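Local coordinates for protein CutA1 (Shewanella, PDB 3AHP) that is of uncertain molecular role but, as a trimeric member of the CutA1 family, is probably linked to tolerance of divalent metal ions, at residues Tyr2-Thr12 / Glu85-Gly93; Ala32-Ser43 / Ser54-Cys63. All coordinates share one frame; numbering follows the deposited sequence.

Contact 1 of 2, residues Tyr2-Thr12 / Glu85-Gly93; sequences YKPEQLLIFTT and EFIATPIIG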
loop_
_atom_site.group_PDB
_atom_site.type_symbol
_atom_site.label_atom_id
_atom_site.label_comp_id
_atom_site.label_asym_id
_atom_site.label_seq_id
_atom_site.Cartn_x
_atom_site.Cartn_y
_atom_site.Cartn_z
ATOM N N TYR B 2 -6.127 -9.357 14.952
ATOM C CA TYR B 2 -6.315 -7.876 14.992
ATOM C C TYR B 2 -7.802 -7.526 15.010
ATOM O O TYR B 2 -8.606 -8.189 14.351
ATOM C CB TYR B 2 -5.638 -7.214 13.781
ATOM C CG TYR B 2 -4.125 -7.144 13.869
ATOM C CD1 TYR B 2 -3.317 -7.827 12.952
ATOM C CD2 TYR B 2 -3.501 -6.406 14.878
ATOM C CE1 TYR B 2 -1.925 -7.785 13.044
ATOM C CE2 TYR B 2 -2.107 -6.357 14.982
ATOM C CZ TYR B 2 -1.332 -7.045 14.061
ATOM O OH TYR B 2 0.030 -6.990 14.162
ATOM N N LYS B 3 -8.162 -6.483 15.763
ATOM C CA LYS B 3 -9.430 -5.773 15.544
ATOM C C LYS B 3 -9.288 -4.243 15.680
ATOM O O LYS B 3 -9.712 -3.662 16.678
ATOM C CB LYS B 3 -10.524 -6.313 16.477
ATOM C CG LYS B 3 -11.945 -5.858 16.123
ATOM C CD LYS B 3 -12.533 -6.636 14.939
ATOM C CE LYS B 3 -14.065 -6.729 15.038
ATOM N NZ LYS B 3 -14.648 -7.673 14.040
ATOM N N PRO B 4 -8.726 -3.587 14.648
ATOM C CA PRO B 4 -8.386 -2.155 14.645
ATOM C C PRO B 4 -9.590 -1.185 14.626
ATOM O O PRO B 4 -10.681 -1.569 14.210
ATOM C CB PRO B 4 -7.564 -2.005 13.362
ATOM C CG PRO B 4 -8.006 -3.140 12.487
ATOM C CD PRO B 4 -8.317 -4.263 13.404
ATOM N N GLU B 5 -9.382 0.055 15.085
ATOM C CA GLU B 5 -10.391 1.125 14.983
ATOM C C GLU B 5 -10.607 1.444 13.521
ATOM O O GLU B 5 -11.710 1.799 13.098
ATOM C CB GLU B 5 -9.911 2.430 15.643
ATOM C CG GLU B 5 -9.620 2.382 17.129
ATOM C CD GLU B 5 -10.832 1.979 17.928
ATOM O OE1 GLU B 5 -11.549 1.059 17.480
ATOM O OE2 GLU B 5 -11.054 2.560 19.011
ATOM N N GLN B 6 -9.502 1.446 12.784
ATOM C CA GLN B 6 -9.477 2.016 11.460
ATOM C C GLN B 6 -8.827 1.090 10.456
ATOM O O GLN B 6 -7.961 0.282 10.822
ATOM C CB GLN B 6 -8.767 3.355 11.486
ATOM C CG GLN B 6 -9.508 4.393 12.296
ATOM C CD GLN B 6 -8.581 5.304 13.041
ATOM O OE1 GLN B 6 -7.563 4.870 13.576
ATOM N NE2 GLN B 6 -8.903 6.587 13.047
ATOM N N LEU B 7 -9.280 1.180 9.202
ATOM C CA LEU B 7 -8.733 0.369 8.127
ATOM C C LEU B 7 -8.081 1.188 7.037
ATOM O O LEU B 7 -8.472 2.310 6.769
ATOM C CB LEU B 7 -9.803 -0.516 7.506
ATOM C CG LEU B 7 -10.630 -1.399 8.432
ATOM C CD1 LEU B 7 -11.937 -1.767 7.751
ATOM C CD2 LEU B 7 -9.842 -2.636 8.871
ATOM N N LEU B 8 -7.103 0.577 6.380
ATOM C CA LEU B 8 -6.703 0.955 5.034
ATOM C C LEU B 8 -7.230 -0.057 4.022
ATOM O O LEU B 8 -6.925 -1.236 4.096
ATOM C CB LEU B 8 -5.180 1.035 4.966
ATOM C CG LEU B 8 -4.520 1.589 3.708
ATOM C CD1 LEU B 8 -5.035 2.965 3.425
ATOM C CD2 LEU B 8 -2.992 1.561 3.848
ATOM N N ILE B 9 -8.050 0.420 3.093
ATOM C CA ILE B 9 -8.649 -0.422 2.057
ATOM C C ILE B 9 -7.985 -0.184 0.712
ATOM O O ILE B 9 -7.771 0.966 0.313
ATOM C CB ILE B 9 -10.151 -0.143 1.909
ATOM C CG1 ILE B 9 -10.881 -0.573 3.179
ATOM C CG2 ILE B 9 -10.717 -0.867 0.674
ATOM C CD1 ILE B 9 -12.384 -0.330 3.136
ATOM N N PHE B 10 -7.641 -1.271 0.029
ATOM C CA PHE B 10 -7.108 -1.173 -1.330
ATOM C C PHE B 10 -8.149 -1.681 -2.289
ATOM O O PHE B 10 -8.769 -2.718 -2.055
ATOM C CB PHE B 10 -5.829 -2.003 -1.507
ATOM C CG PHE B 10 -4.683 -1.533 -0.685
ATOM C CD1 PHE B 10 -4.526 -1.971 0.625
ATOM C CD2 PHE B 10 -3.760 -0.647 -1.210
ATOM C CE1 PHE B 10 -3.456 -1.506 1.410
ATOM C CE2 PHE B 10 -2.694 -0.198 -0.449
ATOM C CZ PHE B 10 -2.549 -0.617 0.871
ATOM N N THR B 11 -8.284 -0.994 -3.410
ATOM C CA THR B 11 -9.195 -1.433 -4.452
ATOM C C THR B 11 -8.791 -0.800 -5.769
ATOM O O THR B 11 -7.798 -0.121 -5.848
ATOM C CB THR B 11 -10.668 -1.108 -4.104
ATOM O OG1 THR B 11 -11.525 -1.710 -5.074
ATOM C CG2 THR B 11 -10.912 0.376 -4.090
ATOM N N THR B 12 -9.582 -1.001 -6.799
ATOM C CA THR B 12 -9.105 -0.814 -8.153
ATOM C C THR B 12 -10.321 -0.508 -9.000
ATOM O O THR B 12 -11.381 -1.026 -8.725
ATOM C CB THR B 12 -8.436 -2.115 -8.641
ATOM O OG1 THR B 12 -7.067 -1.868 -8.985
ATOM C CG2 THR B 12 -9.195 -2.709 -9.800
ATOM N N GLU B 85 -11.616 -6.131 -7.069
ATOM C CA GLU B 85 -10.579 -6.198 -6.040
ATOM C C GLU B 85 -10.957 -5.251 -4.901
ATOM O O GLU B 85 -11.288 -4.082 -5.131
ATOM C CB GLU B 85 -9.221 -5.826 -6.623
ATOM C CG GLU B 85 -8.149 -5.564 -5.612
ATOM C CD GLU B 85 -6.813 -5.255 -6.257
ATOM O OE1 GLU B 85 -6.730 -5.264 -7.506
ATOM O OE2 GLU B 85 -5.852 -4.967 -5.511
ATOM N N PHE B 86 -10.943 -5.767 -3.680
ATOM C CA PHE B 86 -11.338 -4.965 -2.537
ATOM C C PHE B 86 -10.842 -5.623 -1.274
ATOM O O PHE B 86 -11.429 -6.602 -0.818
ATOM C CB PHE B 86 -12.856 -4.830 -2.493
ATOM C CG PHE B 86 -13.354 -3.772 -1.565
ATOM C CD1 PHE B 86 -13.459 -2.439 -1.994
ATOM C CD2 PHE B 86 -13.799 -4.113 -0.286
ATOM C CE1 PHE B 86 -14.003 -1.441 -1.141
ATOM C CE2 PHE B 86 -14.365 -3.146 0.566
ATOM C CZ PHE B 86 -14.477 -1.797 0.135
ATOM N N ILE B 87 -9.722 -5.125 -0.746
ATOM C CA ILE B 87 -9.164 -5.686 0.462
ATOM C C ILE B 87 -8.836 -4.633 1.515
ATOM O O ILE B 87 -8.503 -3.478 1.207
ATOM C CB ILE B 87 -7.936 -6.572 0.196
ATOM C CG1 ILE B 87 -6.689 -5.720 -0.008
ATOM C CG2 ILE B 87 -8.167 -7.511 -0.981
ATOM C CD1 ILE B 87 -6.169 -5.754 -1.419
ATOM N N ALA B 88 -8.945 -5.056 2.768
ATOM C CA ALA B 88 -8.633 -4.219 3.899
ATOM C C ALA B 88 -7.376 -4.722 4.585
ATOM O O ALA B 88 -7.244 -5.918 4.834
ATOM C CB ALA B 88 -9.810 -4.215 4.892
ATOM N N THR B 89 -6.515 -3.780 4.975
ATOM C CA THR B 89 -5.437 -4.032 5.924
ATOM C C THR B 89 -5.587 -3.149 7.169
ATOM O O THR B 89 -6.178 -2.075 7.099
ATOM C CB THR B 89 -4.075 -3.780 5.271
ATOM O OG1 THR B 89 -3.860 -2.372 5.142
ATOM C CG2 THR B 89 -4.030 -4.417 3.878
ATOM N N PRO B 90 -5.066 -3.596 8.323
ATOM C CA PRO B 90 -5.309 -2.868 9.569
ATOM C C PRO B 90 -4.359 -1.686 9.743
ATOM O O PRO B 90 -3.158 -1.806 9.474
ATOM C CB PRO B 90 -5.018 -3.919 10.630
ATOM C CG PRO B 90 -3.935 -4.751 10.004
ATOM C CD PRO B 90 -4.261 -4.811 8.541
ATOM N N ILE B 91 -4.906 -0.537 10.132
ATOM C CA ILE B 91 -4.086 0.560 10.618
ATOM C C ILE B 91 -3.862 0.365 12.109
ATOM O O ILE B 91 -4.818 0.337 12.870
ATOM C CB ILE B 91 -4.772 1.910 10.408
ATOM C CG1 ILE B 91 -4.748 2.305 8.931
ATOM C CG2 ILE B 91 -4.084 2.973 11.247
ATOM C CD1 ILE B 91 -5.625 3.501 8.595
ATOM N N ILE B 92 -2.611 0.206 12.530
ATOM C CA ILE B 92 -2.330 0.051 13.955
ATOM C C ILE B 92 -1.666 1.276 14.580
ATOM O O ILE B 92 -1.271 1.243 15.740
ATOM C CB ILE B 92 -1.507 -1.219 14.267
ATOM C CG1 ILE B 92 -0.072 -1.065 13.759
ATOM C CG2 ILE B 92 -2.176 -2.456 13.687
ATOM C CD1 ILE B 92 0.647 -2.379 13.509
ATOM N N GLY B 93 -1.551 2.362 13.826
ATOM C CA GLY B 93 -0.847 3.527 14.326
ATOM C C GLY B 93 -0.944 4.689 13.374
ATOM O O GLY B 93 -1.314 4.523 12.212
#

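Contact 2 of 2, residues Ala32-Ser43 / Ser54-Cys63; sequences AACVQIGQAVES and SHEVPMQIKC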
loop_
_atom_site.group_PDB
_atom_site.type_symbol
_atom_site.label_atom_id
_atom_site.label_comp_id
_atom_site.label_asym_id
_atom_site.label_seq_id
_atom_site.Cartn_x
_atom_site.Cartn_y
_atom_site.Cartn_z
ATOM N N ALA B 32 -15.824 7.627 4.056
ATOM C CA ALA B 32 -14.391 7.657 4.100
ATOM C C ALA B 32 -14.013 9.112 4.254
ATOM O O ALA B 32 -14.537 9.966 3.533
ATOM C CB ALA B 32 -13.809 7.093 2.802
ATOM N N ALA B 33 -13.089 9.383 5.177
ATOM C CA ALA B 33 -12.590 10.737 5.383
ATOM C C ALA B 33 -11.819 11.153 4.160
ATOM O O ALA B 33 -11.942 12.296 3.704
ATOM C CB ALA B 33 -11.707 10.816 6.620
ATOM N N CYS B 34 -11.064 10.202 3.607
ATOM C CA CYS B 34 -10.177 10.475 2.484
ATOM C C CYS B 34 -9.965 9.274 1.577
ATOM O O CYS B 34 -9.810 8.129 2.044
ATOM C CB CYS B 34 -8.819 10.971 2.960
ATOM S SG CYS B 34 -7.631 11.115 1.608
ATOM N N VAL B 35 -9.869 9.577 0.282
ATOM C CA VAL B 35 -9.662 8.571 -0.740
ATOM C C VAL B 35 -8.596 9.003 -1.737
ATOM O O VAL B 35 -8.624 10.114 -2.266
ATOM C CB VAL B 35 -10.979 8.227 -1.493
ATOM C CG1 VAL B 35 -10.694 7.304 -2.665
ATOM C CG2 VAL B 35 -11.983 7.593 -0.558
ATOM N N GLN B 36 -7.701 8.079 -2.051
ATOM C CA GLN B 36 -6.548 8.368 -2.895
ATOM C C GLN B 36 -6.671 7.571 -4.179
ATOM O O GLN B 36 -6.880 6.363 -4.153
ATOM C CB GLN B 36 -5.268 7.988 -2.144
ATOM C CG GLN B 36 -3.953 8.344 -2.827
ATOM C CD GLN B 36 -2.740 7.781 -2.074
ATOM O OE1 GLN B 36 -2.443 8.196 -0.954
ATOM N NE2 GLN B 36 -2.085 6.783 -2.664
ATOM N N ILE B 37 -6.627 8.272 -5.300
ATOM C CA ILE B 37 -6.619 7.639 -6.597
ATOM C C ILE B 37 -5.254 7.818 -7.214
ATOM O O ILE B 37 -4.855 8.938 -7.527
ATOM C CB ILE B 37 -7.634 8.300 -7.545
ATOM C CG1 ILE B 37 -9.040 8.321 -6.932
ATOM C CG2 ILE B 37 -7.584 7.643 -8.930
ATOM C CD1 ILE B 37 -10.038 9.208 -7.714
ATOM N N GLY B 38 -4.539 6.716 -7.403
ATOM C CA GLY B 38 -3.246 6.756 -8.077
ATOM C C GLY B 38 -3.358 6.779 -9.590
ATOM O O GLY B 38 -4.425 6.538 -10.162
ATOM N N GLN B 39 -2.224 6.987 -10.243
ATOM C CA GLN B 39 -2.113 6.857 -11.683
ATOM C C GLN B 39 -2.087 5.413 -12.121
ATOM O O GLN B 39 -1.858 4.532 -11.311
ATOM C CB GLN B 39 -0.856 7.559 -12.146
ATOM C CG GLN B 39 -1.044 9.063 -12.207
ATOM C CD GLN B 39 0.229 9.727 -12.547
ATOM O OE1 GLN B 39 0.896 10.299 -11.672
ATOM N NE2 GLN B 39 0.686 9.498 -13.769
ATOM N N ALA B 40 -2.403 5.132 -13.358
ATOM C CA ALA B 40 -2.677 3.787 -13.763
ATOM C C ALA B 40 -1.692 2.767 -13.263
ATOM O O ALA B 40 -0.546 3.051 -13.100
ATOM C CB ALA B 40 -2.794 3.710 -15.192
ATOM N N VAL B 41 -2.182 1.561 -13.013
ATOM C CA VAL B 41 -1.373 0.411 -12.732
ATOM C C VAL B 41 -1.720 -0.723 -13.678
ATOM O O VAL B 41 -2.721 -0.710 -14.284
ATOM C CB VAL B 41 -1.531 -0.069 -11.304
ATOM C CG1 VAL B 41 -1.074 0.904 -10.344
ATOM C CG2 VAL B 41 -2.880 -0.503 -11.038
ATOM N N GLU B 42 -0.860 -1.704 -13.799
ATOM C CA GLU B 42 -1.125 -2.852 -14.617
ATOM C C GLU B 42 -1.445 -4.039 -13.784
ATOM O O GLU B 42 -0.684 -4.448 -12.987
ATOM C CB GLU B 42 0.032 -3.153 -15.549
ATOM C CG GLU B 42 -0.399 -3.746 -16.875
ATOM C CD GLU B 42 0.743 -4.286 -17.688
ATOM O OE1 GLU B 42 1.872 -4.181 -17.209
ATOM O OE2 GLU B 42 0.504 -4.801 -18.791
ATOM N N SER B 43 -2.631 -4.559 -13.964
ATOM C CA SER B 43 -3.059 -5.723 -13.205
ATOM C C SER B 43 -2.914 -7.001 -14.033
ATOM O O SER B 43 -3.455 -7.109 -15.128
ATOM C CB SER B 43 -4.507 -5.573 -12.739
ATOM O OG SER B 43 -4.605 -4.584 -11.727
ATOM N N SER B 54 -5.075 -5.905 -17.552
ATOM C CA SER B 54 -5.774 -4.649 -17.718
ATOM C C SER B 54 -5.120 -3.470 -17.004
ATOM O O SER B 54 -4.400 -3.648 -16.017
ATOM C CB SER B 54 -7.268 -4.771 -17.394
ATOM O OG SER B 54 -7.509 -5.521 -16.225
ATOM N N HIS B 55 -5.286 -2.282 -17.590
ATOM C CA HIS B 55 -4.858 -1.034 -16.991
ATOM C C HIS B 55 -5.974 -0.453 -16.119
ATOM O O HIS B 55 -7.122 -0.360 -16.535
ATOM C CB HIS B 55 -4.420 -0.046 -18.073
ATOM C CG HIS B 55 -2.971 -0.162 -18.444
ATOM N ND1 HIS B 55 -2.543 -0.752 -19.619
ATOM C CD2 HIS B 55 -1.846 0.217 -17.785
ATOM C CE1 HIS B 55 -1.222 -0.710 -19.674
ATOM N NE2 HIS B 55 -0.775 -0.149 -18.563
ATOM N N GLU B 56 -5.644 -0.090 -14.913
ATOM C CA GLU B 56 -6.626 0.071 -13.909
ATOM C C GLU B 56 -6.235 1.188 -13.045
ATOM O O GLU B 56 -5.113 1.555 -12.955
ATOM C CB GLU B 56 -6.759 -1.179 -13.083
ATOM C CG GLU B 56 -7.424 -2.249 -13.801
ATOM C CD GLU B 56 -7.955 -3.241 -12.919
ATOM O OE1 GLU B 56 -9.015 -3.749 -13.178
ATOM O OE2 GLU B 56 -7.315 -3.534 -11.962
ATOM N N VAL B 57 -7.198 1.738 -12.381
ATOM C CA VAL B 57 -6.905 2.815 -11.502
ATOM C C VAL B 57 -7.002 2.454 -10.027
ATOM O O VAL B 57 -8.026 2.067 -9.545
ATOM C CB VAL B 57 -7.727 4.002 -11.900
ATOM C CG1 VAL B 57 -8.669 4.366 -10.891
ATOM C CG2 VAL B 57 -6.875 5.153 -12.258
ATOM N N PRO B 58 -5.906 2.600 -9.312
ATOM C CA PRO B 58 -5.790 2.118 -7.952
ATOM C C PRO B 58 -6.379 3.061 -6.920
ATOM O O PRO B 58 -6.326 4.217 -7.111
ATOM C CB PRO B 58 -4.299 1.998 -7.802
ATOM C CG PRO B 58 -3.787 2.948 -8.634
ATOM C CD PRO B 58 -4.618 3.074 -9.791
ATOM N N MET B 59 -6.981 2.547 -5.865
ATOM C CA MET B 59 -7.558 3.409 -4.825
ATOM C C MET B 59 -7.132 2.991 -3.413
ATOM O O MET B 59 -7.177 1.812 -3.082
ATOM C CB MET B 59 -9.085 3.410 -4.906
ATOM C CG MET B 59 -9.654 4.134 -6.097
ATOM S SD MET B 59 -11.453 4.244 -6.019
ATOM C CE MET B 59 -11.655 5.863 -5.333
ATOM N N GLN B 60 -6.755 3.962 -2.584
ATOM C CA GLN B 60 -6.660 3.739 -1.145
ATOM C C GLN B 60 -7.789 4.445 -0.397
ATOM O O GLN B 60 -7.985 5.638 -0.562
ATOM C CB GLN B 60 -5.330 4.240 -0.597
ATOM C CG GLN B 60 -4.072 3.546 -1.108
ATOM C CD GLN B 60 -2.813 4.145 -0.470
ATOM O OE1 GLN B 60 -1.688 3.766 -0.814
ATOM N NE2 GLN B 60 -3.008 5.110 0.460
ATOM N N ILE B 61 -8.508 3.707 0.444
ATOM C CA ILE B 61 -9.571 4.291 1.272
ATOM C C ILE B 61 -9.183 4.284 2.748
ATOM O O ILE B 61 -8.817 3.245 3.296
ATOM C CB ILE B 61 -10.921 3.536 1.134
ATOM C CG1 ILE B 61 -11.421 3.554 -0.318
ATOM C CG2 ILE B 61 -11.949 4.139 2.068
ATOM C CD1 ILE B 61 -12.269 2.338 -0.702
ATOM N N LYS B 62 -9.275 5.433 3.402
ATOM C CA LYS B 62 -9.006 5.454 4.820
ATOM C C LYS B 62 -10.273 5.727 5.591
ATOM O O LYS B 62 -11.000 6.680 5.292
ATOM C CB LYS B 62 -7.895 6.446 5.161
ATOM C CG LYS B 62 -6.555 6.072 4.541
ATOM C CD LYS B 62 -5.848 7.290 3.991
ATOM C CE LYS B 62 -6.030 7.434 2.493
ATOM N NZ LYS B 62 -4.746 7.119 1.783
ATOM N N CYS B 63 -10.559 4.856 6.555
ATOM C CA CYS B 63 -11.868 4.813 7.167
ATOM C C CYS B 63 -11.878 4.167 8.541
ATOM O O CYS B 63 -10.927 3.502 8.941
ATOM C CB CYS B 63 -12.827 4.060 6.253
ATOM S SG CYS B 63 -12.581 2.291 6.250
#

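Contact 1 of 2, residues Tyr2-Thr12 / Glu85-Gly93
The ring of Phe86 takes the CG2 methyl of Ile9 over one face, a CH-pi contact in which the methyl lies 4.0 Å from the ring centroid and 18° off the ring normal, displaced toward the rim. At the edge of the same ring, near its plane, lies Thr11 OG1. Phe86 holds its CG anti to the backbone N (chi1 -166°), which turns the ring so that its face meets the CG2 branch of Ile9; Glu72 and Val75 of helix 68-78 also pack against it. The Phe10 ring is met differently: Thr89 OG1, 3.9 Å from Phe10 CE1, and the carbonyl oxygen of Ile87 both lie at its edge. Across the subunit boundary, Leu8 of the second subunit packs against this ring. The Tyr2 ring, poorly ordered, approaches Pro90 CG and Ile92 CG2 at a slant.

These groups decorate the pairing of the first and last strands of a ferredoxin-like βαββαβ fold, which run antiparallel and whose axes come within 4.6 Å at their closest. Leu8 and Thr89 form a hydrogen-bonded pair through Leu8 N to Thr89 O (2.9 Å) and Thr89 N to Leu8 O (2.7 Å). Leu8 O thus receives a nearly straight amide bond, and the Thr89 hydroxyl adds a weak second one. Phe10 and Ile87 repeat the reciprocal pattern, while CB of Phe10 rests 3.8 Å from Ile87 CD1. Farther along, Pro4 CG packs 3.6 Å from Pro90 CB. At the opposite end the extended side chain of Glu85 crosses that of Thr12 at about a right angle, and its OE2 makes a salt bridge with Lys62 of the second subunit.

Contact 2 of 2, residues Ala32-Ser43 / Ser54-Cys63
Gln36 and Gln60 run next to each other in the same direction, from a hydrogen-bonded pair between strand 34-38, at the edge of the subunit's ferredoxin-like sheet, and strand 50-64, next to it. Their CB atoms are 4.1 Å apart, and Gln36, extended with CG anti to the backbone N (chi1 -174°), follows its neighbour. Both backbone bonds of this pair are 2.9 Å, Gln36 N to Gln60 O and Gln60 N to Gln36 O. On the same face Lys62 bends back, its CE 4.1 Å from Cys34 SG, and its NZ forms a salt bridge with Glu85 of the third subunit. In this ladder the other face is apolar: Val35 lies beside Ile61 and Ile37 beside Met59, with Val35, Ile37 and Met59 packing on helix 16-28.

The register then shifts by one residue between Ile37 and Val41, and a second ladder begins, leading into the hairpin of 41-47 and 50-64. Here Val41 CG1 reaches the CG corner of the Pro58 ring at 3.8 Å. Glu42 crosses His55 obliquely, laying its CG over one face of the imidazole, with carboxylate and ring planes only 8° apart.

Ser43 OG donates to Glu56 OE2 at 2.9 Å. With an alanine here in place of Glu56, the Ser43 hydroxyl is likely to lose this acceptor, and Thr12 OG1 its weak partner. The hydroxyl meets OE2 from above the carboxylate plane, 40° out of it.

In the fold
Contact 1 and contact 2 belong to one antiparallel sheet, contact 1 as one ladder and contact 2 as two, with contact 2 nested in the chain between the segments of contact 1. Strands 6-13 and 50-64 are neighbours, so the contacts meet through backbone pairs such as Thr11 O with Met59 N, a probable hydrogen bond. Both are largely buried and touch both other subunits, each with an exposed end, at Tyr2 in contact 1 and around His55 in contact 2. Contact 1 is richer in aromatic and aliphatic packing; contact 2 carries more polar side chains. Charged ends from the two contacts meet across the subunit boundary, and both contacts continue into neighbouring subunits of the trimer.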